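Local coordinates for protein tapirin (Caldicellulosiruptor hydrothermalis, PDB 6N2C) that probably binds cellulose through its C-terminal beta-helix domain and so helps an extremely thermophilic bacterium adhere to plant biomass, at residues I300-N306 and N320-M326; W465-I471 and K566-E572. All blocks are in the same frame, centred on the assembly; numbering follows the deposited sequence.

Interaction 1: residues I300-N306 and N320-M326; sequences IRNGSSN and NIWTDKM
The carbonyl oxygen of Ile300 receives two backbone N-H groups from the next coil of a parallel beta-helix: Trp322 N at 2.8 Å from Ile300 O, nearly straight, and Thr323 N in a weak, bent bond where the chain leaves the strand. The Trp322 bond and Ile300 N to Asn320 O form the parallel ladder, in which strands 297-300 and 318-321 belong to successive coils and stack side by side before the chain turns outward. Ile300 sends its CD1 to Met326 CB and, less closely, Ile321 CG1; the branched aliphatic side chain suits this buried row. Beyond the strand end, Arg301 lies alongside Trp322, pointing the same way. Its CD sits over the centre of the six-membered ring, 3.5 Å from the centroid, a CH-pi contact. A bend at chi3 turns the guanidinium steeply to the indole, planes 77° apart, while CZ remains over the face at 4.8 Å from that centroid in a cation-pi contact; Arg342 makes another with Trp322. The long aliphatic stem thus covers the ring while the charged end also makes a long, weak ion pair with Asp299. Across the turn, Thr323 splits its two branches: OG1, anti to the backbone N (chi1 -164°), donates to Gly303 O at 2.9 Å, whereas CG2 meets the Asn306 amide, with 3.5 Å to ND2. That amide is held by ND2 donating to Asn302 O in its own plane, and by OD1 accepting from Asp286 N in the preceding turn. Asparagine can thus both donate and accept at the buried foot of an otherwise exposed loop. A cis peptide precedes Lys325, whose N makes a weak bond to Asn306 O. At the outer end, Ser305 N points almost straight (174°) at Asp324 OD1, 3.0 Å away, meeting it from above the carboxylate plane.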
loop_
_atom_site.group_PDB
_atom_site.type_symbol
_atom_site.label_atom_id
_atom_site.label_comp_id
_atom_site.label_asym_id
_atom_site.label_seq_id
_atom_site.Cartn_x
_atom_site.Cartn_y
_atom_site.Cartn_z
ATOM N N ILE A 300 8.602 -10.025 4.441
ATOM C CA ILE A 300 7.913 -10.620 5.530
ATOM C C ILE A 300 8.973 -11.326 6.400
ATOM O O ILE A 300 9.114 -12.560 6.337
ATOM C CB ILE A 300 6.810 -11.581 5.110
ATOM C CG1 ILE A 300 5.899 -10.934 4.068
ATOM C CG2 ILE A 300 5.969 -12.048 6.291
ATOM C CD1 ILE A 300 4.968 -11.929 3.474
ATOM N N ARG A 301 9.729 -10.520 7.107
ATOM C CA ARG A 301 10.938 -11.057 7.778
ATOM C C ARG A 301 10.978 -10.787 9.282
ATOM O O ARG A 301 11.430 -11.640 10.027
ATOM C CB ARG A 301 12.167 -10.398 7.231
ATOM C CG ARG A 301 12.365 -10.678 5.771
ATOM C CD ARG A 301 13.790 -10.354 5.302
ATOM N NE ARG A 301 14.047 -8.967 5.223
ATOM C CZ ARG A 301 15.185 -8.419 4.809
ATOM N NH1 ARG A 301 16.212 -9.164 4.420
ATOM N NH2 ARG A 301 15.306 -7.115 4.775
ATOM N N ASN A 302 10.547 -9.634 9.694
ATOM C CA ASN A 302 10.574 -9.219 11.089
ATOM C C ASN A 302 9.466 -9.810 11.916
ATOM O O ASN A 302 8.278 -9.966 11.522
ATOM C CB ASN A 302 10.443 -7.713 11.240
ATOM C CG ASN A 302 11.597 -6.990 10.709
ATOM O OD1 ASN A 302 12.728 -7.463 10.873
ATOM N ND2 ASN A 302 11.360 -5.832 10.019
ATOM N N GLY A 303 9.828 -10.172 13.168
ATOM C CA GLY A 303 8.772 -10.624 14.094
ATOM C C GLY A 303 8.180 -11.972 13.771
ATOM O O GLY A 303 8.822 -12.812 13.134
ATOM N N SER A 304 6.915 -12.156 14.124
ATOM C CA SER A 304 6.212 -13.352 13.858
ATOM C C SER A 304 4.755 -13.002 13.813
ATOM O O SER A 304 4.333 -11.906 14.168
ATOM C CB SER A 304 6.516 -14.452 14.940
ATOM O OG SER A 304 5.928 -14.050 16.202
ATOM N N SER A 305 3.956 -13.961 13.359
ATOM C CA SER A 305 2.526 -13.848 13.325
ATOM C C SER A 305 2.045 -12.722 12.395
ATOM O O SER A 305 1.007 -12.127 12.662
ATOM C CB SER A 305 1.945 -13.655 14.706
ATOM O OG SER A 305 0.573 -13.973 14.657
ATOM N N ASN A 306 2.812 -12.492 11.340
ATOM C CA ASN A 306 2.364 -11.593 10.228
ATOM C C ASN A 306 1.441 -12.371 9.357
ATOM O O ASN A 306 1.411 -13.644 9.307
ATOM C CB ASN A 306 3.548 -11.131 9.436
ATOM C CG ASN A 306 4.487 -10.301 10.222
ATOM O OD1 ASN A 306 4.118 -9.191 10.731
ATOM N ND2 ASN A 306 5.779 -10.698 10.207
ATOM N N ASN A 320 10.792 -11.816 0.206
ATOM C CA ASN A 320 11.498 -12.488 1.326
ATOM C C ASN A 320 10.476 -12.925 2.313
ATOM O O ASN A 320 9.766 -12.088 2.901
ATOM C CB ASN A 320 12.474 -11.505 1.985
ATOM C CG ASN A 320 13.610 -11.182 1.117
ATOM O OD1 ASN A 320 14.236 -12.115 0.583
ATOM N ND2 ASN A 320 13.892 -9.870 0.885
ATOM N N ILE A 321 10.302 -14.218 2.487
ATOM C CA ILE A 321 9.432 -14.752 3.543
ATOM C C ILE A 321 10.348 -15.512 4.571
ATOM O O ILE A 321 10.798 -16.611 4.266
ATOM C CB ILE A 321 8.345 -15.676 3.028
ATOM C CG1 ILE A 321 7.604 -15.070 1.827
ATOM C CG2 ILE A 321 7.399 -16.038 4.161
ATOM C CD1 ILE A 321 6.668 -16.037 1.139
ATOM N N TRP A 322 10.639 -14.876 5.707
ATOM C CA TRP A 322 11.542 -15.440 6.732
ATOM C C TRP A 322 10.822 -15.689 8.059
ATOM O O TRP A 322 11.431 -16.140 9.025
ATOM C CB TRP A 322 12.791 -14.557 6.918
ATOM C CG TRP A 322 13.620 -14.274 5.708
ATOM C CD1 TRP A 322 13.323 -14.485 4.395
ATOM C CD2 TRP A 322 14.870 -13.630 5.720
ATOM N NE1 TRP A 322 14.339 -14.058 3.609
ATOM C CE2 TRP A 322 15.301 -13.532 4.426
ATOM C CE3 TRP A 322 15.696 -13.174 6.740
ATOM C CZ2 TRP A 322 16.515 -12.918 4.089
ATOM C CZ3 TRP A 322 16.867 -12.577 6.420
ATOM C CH2 TRP A 322 17.281 -12.459 5.109
ATOM N N THR A 323 9.489 -15.496 8.075
ATOM C CA THR A 323 8.646 -15.761 9.176
ATOM C C THR A 323 7.234 -16.049 8.695
ATOM O O THR A 323 7.016 -16.038 7.457
ATOM C CB THR A 323 8.741 -14.587 10.184
ATOM O OG1 THR A 323 8.195 -15.054 11.426
ATOM C CG2 THR A 323 7.954 -13.324 9.647
ATOM N N ASP A 324 6.285 -16.327 9.577
ATOM C CA ASP A 324 4.917 -16.619 9.191
ATOM C C ASP A 324 4.226 -15.296 8.911
ATOM O O ASP A 324 4.424 -14.380 9.703
ATOM C CB ASP A 324 4.167 -17.441 10.237
ATOM C CG ASP A 324 4.175 -16.826 11.653
ATOM O OD1 ASP A 324 5.231 -16.352 12.182
ATOM O OD2 ASP A 324 3.099 -16.782 12.222
ATOM N N LYS A 325 3.424 -15.139 7.848
ATOM C CA LYS A 325 3.265 -16.009 6.685
ATOM C C LYS A 325 2.677 -15.199 5.493
ATOM O O LYS A 325 2.333 -14.025 5.611
ATOM C CB LYS A 325 2.352 -17.202 6.966
ATOM C CG LYS A 325 0.930 -16.877 7.409
ATOM C CD LYS A 325 0.213 -18.169 7.828
ATOM C CE LYS A 325 -1.135 -17.961 8.523
ATOM N NZ LYS A 325 -1.867 -19.248 8.712
ATOM N N MET A 326 2.643 -15.847 4.357
ATOM C CA MET A 326 1.923 -15.334 3.154
ATOM C C MET A 326 0.906 -16.416 2.788
ATOM O O MET A 326 1.291 -17.608 2.839
ATOM C CB MET A 326 2.822 -15.155 2.008
ATOM C CG MET A 326 2.089 -14.648 0.773
ATOM S SD MET A 326 3.275 -14.217 -0.517
ATOM C CE MET A 326 3.419 -12.538 -0.320
HETATM O O HOH W 1 0.234 -15.650 10.567
#

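Interaction 2: residues W465-I471 and K566-E572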
loop_
_atom_site.group_PDB
_atom_site.type_symbol
_atom_site.label_atom_id
_atom_site.label_comp_id
_atom_site.label_asym_id
_atom_site.label_seq_id
_atom_site.Cartn_x
_atom_site.Cartn_y
_atom_site.Cartn_z
ATOM N N TRP A 465 -4.261 19.782 -12.170
ATOM C CA TRP A 465 -5.558 19.948 -11.548
ATOM C C TRP A 465 -5.619 20.718 -10.215
ATOM O O TRP A 465 -6.699 21.146 -9.742
ATOM C CB TRP A 465 -6.191 18.514 -11.403
ATOM C CG TRP A 465 -6.289 17.835 -12.707
ATOM C CD1 TRP A 465 -7.219 18.022 -13.640
ATOM C CD2 TRP A 465 -5.337 16.872 -13.260
ATOM N NE1 TRP A 465 -6.947 17.215 -14.730
ATOM C CE2 TRP A 465 -5.799 16.509 -14.518
ATOM C CE3 TRP A 465 -4.154 16.298 -12.788
ATOM C CZ2 TRP A 465 -5.136 15.584 -15.326
ATOM C CZ3 TRP A 465 -3.465 15.415 -13.564
ATOM C CH2 TRP A 465 -3.943 15.078 -14.855
ATOM N N ILE A 466 -4.502 20.891 -9.560
ATOM C CA ILE A 466 -4.453 21.609 -8.321
ATOM C C ILE A 466 -3.183 22.430 -8.310
ATOM O O ILE A 466 -2.062 21.917 -8.389
ATOM C CB ILE A 466 -4.629 20.737 -7.013
ATOM C CG1 ILE A 466 -4.655 21.627 -5.812
ATOM C CG2 ILE A 466 -3.600 19.641 -6.886
ATOM C CD1 ILE A 466 -5.071 21.038 -4.488
ATOM N N ARG A 467 -3.339 23.735 -8.080
ATOM C CA ARG A 467 -2.228 24.708 -8.332
ATOM C C ARG A 467 -2.224 25.673 -7.172
ATOM O O ARG A 467 -2.761 26.813 -7.295
ATOM C CB ARG A 467 -2.461 25.455 -9.644
ATOM C CG ARG A 467 -2.422 24.485 -10.791
ATOM C CD ARG A 467 -2.587 25.125 -12.132
ATOM N NE ARG A 467 -2.759 24.138 -13.135
ATOM C CZ ARG A 467 -3.089 24.406 -14.398
ATOM N NH1 ARG A 467 -3.083 25.681 -14.859
ATOM N NH2 ARG A 467 -3.410 23.407 -15.218
ATOM N N LEU A 468 -1.584 25.286 -6.069
ATOM C CA LEU A 468 -1.589 26.140 -4.905
ATOM C C LEU A 468 -0.814 27.438 -5.124
ATOM O O LEU A 468 -1.051 28.430 -4.458
ATOM C CB LEU A 468 -1.205 25.399 -3.643
ATOM C CG LEU A 468 -2.123 24.210 -3.317
ATOM C CD1 LEU A 468 -1.611 23.420 -2.103
ATOM C CD2 LEU A 468 -3.581 24.611 -3.198
ATOM N N ASP A 469 0.084 27.455 -6.113
ATOM C CA ASP A 469 0.786 28.700 -6.459
ATOM C C ASP A 469 -0.106 29.714 -7.110
ATOM O O ASP A 469 0.346 30.870 -7.281
ATOM C CB ASP A 469 1.994 28.412 -7.353
ATOM C CG ASP A 469 3.179 27.804 -6.577
ATOM O OD1 ASP A 469 3.212 27.813 -5.328
ATOM O OD2 ASP A 469 4.120 27.387 -7.234
ATOM N N ASN A 470 -1.347 29.345 -7.500
ATOM C CA ASN A 470 -2.310 30.266 -8.034
ATOM C C ASN A 470 -3.040 31.018 -6.911
ATOM O O ASN A 470 -3.951 31.785 -7.215
ATOM C CB ASN A 470 -3.258 29.629 -9.019
ATOM C CG ASN A 470 -2.582 29.327 -10.322
ATOM O OD1 ASN A 470 -1.472 29.886 -10.586
ATOM N ND2 ASN A 470 -3.236 28.566 -11.206
ATOM N N ILE A 471 -2.691 30.784 -5.640
ATOM C CA ILE A 471 -3.215 31.581 -4.552
ATOM C C ILE A 471 -2.318 32.838 -4.473
ATOM O O ILE A 471 -1.193 32.744 -3.967
ATOM C CB ILE A 471 -3.176 30.849 -3.203
ATOM C CG1 ILE A 471 -4.000 29.561 -3.219
ATOM C CG2 ILE A 471 -3.611 31.740 -2.100
ATOM C CD1 ILE A 471 -3.663 28.675 -2.086
ATOM N N LYS A 566 -10.186 31.164 -9.777
ATOM C CA LYS A 566 -8.796 31.516 -9.668
ATOM C C LYS A 566 -7.856 30.472 -10.199
ATOM O O LYS A 566 -6.626 30.676 -10.166
ATOM C CB LYS A 566 -8.449 31.863 -8.250
ATOM C CG LYS A 566 -9.246 32.943 -7.549
ATOM C CD LYS A 566 -9.430 34.227 -8.389
ATOM C CE LYS A 566 -9.935 35.355 -7.539
ATOM N NZ LYS A 566 -10.499 36.414 -8.413
ATOM N N ASN A 567 -8.375 29.423 -10.822
ATOM C CA ASN A 567 -7.631 28.303 -11.322
ATOM C C ASN A 567 -6.700 27.699 -10.256
ATOM O O ASN A 567 -5.612 27.144 -10.581
ATOM C CB ASN A 567 -6.787 28.635 -12.578
ATOM C CG ASN A 567 -7.605 28.992 -13.843
ATOM O OD1 ASN A 567 -6.998 29.403 -14.828
ATOM N ND2 ASN A 567 -8.909 28.773 -13.861
ATOM N N ILE A 568 -7.133 27.722 -8.977
ATOM C CA ILE A 568 -6.405 27.036 -7.937
ATOM C C ILE A 568 -6.744 25.536 -8.042
ATOM O O ILE A 568 -5.928 24.664 -7.711
ATOM C CB ILE A 568 -6.743 27.634 -6.548
ATOM C CG1 ILE A 568 -6.243 29.017 -6.450
ATOM C CG2 ILE A 568 -6.181 26.758 -5.410
ATOM C CD1 ILE A 568 -6.909 29.848 -5.399
ATOM N N ILE A 569 -7.946 25.233 -8.520
ATOM C CA ILE A 569 -8.263 23.888 -8.995
ATOM C C ILE A 569 -8.833 23.957 -10.363
ATOM O O ILE A 569 -9.402 24.960 -10.769
ATOM C CB ILE A 569 -9.205 23.131 -7.999
ATOM C CG1 ILE A 569 -10.566 23.852 -7.880
ATOM C CG2 ILE A 569 -8.512 22.983 -6.651
ATOM C CD1 ILE A 569 -11.632 23.127 -7.069
ATOM N N LYS A 570 -8.632 22.885 -11.105
ATOM C CA LYS A 570 -9.246 22.711 -12.429
ATOM C C LYS A 570 -9.898 21.347 -12.379
ATOM O O LYS A 570 -9.206 20.349 -11.961
ATOM C CB LYS A 570 -8.149 22.780 -13.555
ATOM C CG LYS A 570 -7.639 24.196 -13.840
ATOM C CD LYS A 570 -7.248 24.416 -15.330
ATOM C CE LYS A 570 -6.974 25.880 -15.595
ATOM N NZ LYS A 570 -6.529 26.091 -17.017
ATOM N N ILE A 571 -11.135 21.266 -12.872
ATOM C CA ILE A 571 -11.885 20.004 -12.911
ATOM C C ILE A 571 -12.115 19.657 -14.354
ATOM O O ILE A 571 -12.693 20.465 -15.092
ATOM C CB ILE A 571 -13.207 20.067 -12.142
ATOM C CG1 ILE A 571 -12.966 20.409 -10.659
ATOM C CG2 ILE A 571 -13.984 18.739 -12.287
ATOM C CD1 ILE A 571 -14.250 20.821 -9.943
ATOM N N GLU A 572 -11.600 18.516 -14.793
ATOM C CA GLU A 572 -11.737 18.142 -16.165
ATOM C C GLU A 572 -12.586 16.892 -16.221
ATOM O O GLU A 572 -12.639 16.070 -15.256
ATOM C CB GLU A 572 -10.396 18.105 -16.869
ATOM C CG GLU A 572 -9.727 16.773 -17.011
ATOM C CD GLU A 572 -8.511 16.834 -17.947
ATOM O OE1 GLU A 572 -7.474 17.315 -17.463
ATOM O OE2 GLU A 572 -8.594 16.418 -19.150
HETATM O O HOH W 2 -4.346 24.031 -17.914
HETATM O O HOH W 3 -5.057 33.131 -9.770
#
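Trp465 NE1 donates to Glu572 OE1 at 2.8 Å, reaching the anti side of a carboxylate turned 49° from the indole plane. Lys570 O also lies at the edge of this ring, and Phe181 meets it with planes about 60° apart. A phenylalanine in place of Trp465 would lose the indole N-H and would probably leave Glu572 without this partner and freer to turn. Lys570 N to Trp465 O (2.9 Å) and Arg467 N to Ile568 O (2.8 Å) flank the single bridge between Ile466 and Ile569. On the buried side branched Ile568 reaches two neighbours with separate arms, CD1 packing on Ile471 CG1 at 3.6 Å and CG2 touching Leu468 CD2. Two segments far apart in sequence are thereby joined beside the beta-helix, where a Schellman motif ends helix 557-565 and Asn567, with positive phi, is its C-prime residue. Asn470, closing a short 3-10 turn, has an amide N-H to offer this helix end: ND2 donates straight (172°) to Asn567 O, which lies in the Asn470 amide plane, whereas ND2 comes from above the Asn567 carbonyl plane. Arg467 and Lys570 bring like charges together, NH1 to NZ 4.1 Å, and a water accepts from Arg467 NH2 and Lys570 NZ. The arginine is further positioned by NE donating to Thr463 O and NH2 to Asn464 O.

Interactions 1 and 2 lie on opposite sides of the chain's centre, their centres 44 Å apart and their nearest atoms about 32 Å apart. Both are partly buried, but they serve different levels of the fold. Interaction 1 joins successive coils of the beta-helix, only 14 residues apart, extending the repetitive strand ladder into outward loops with threonine and aspartate side chains bonded to the neighbouring loop's backbone and an arginine stacked on a tryptophan. Interaction 2 ties together segments 95 residues apart that lie outside the regular coils, pairing the end of a helix with a remote loop. Its isoleucine-leucine packing faces inward, with side chains reaching strands 186-190 and 513-518, whereas its basic pair shares a water. Neither contact reaches the zinc site.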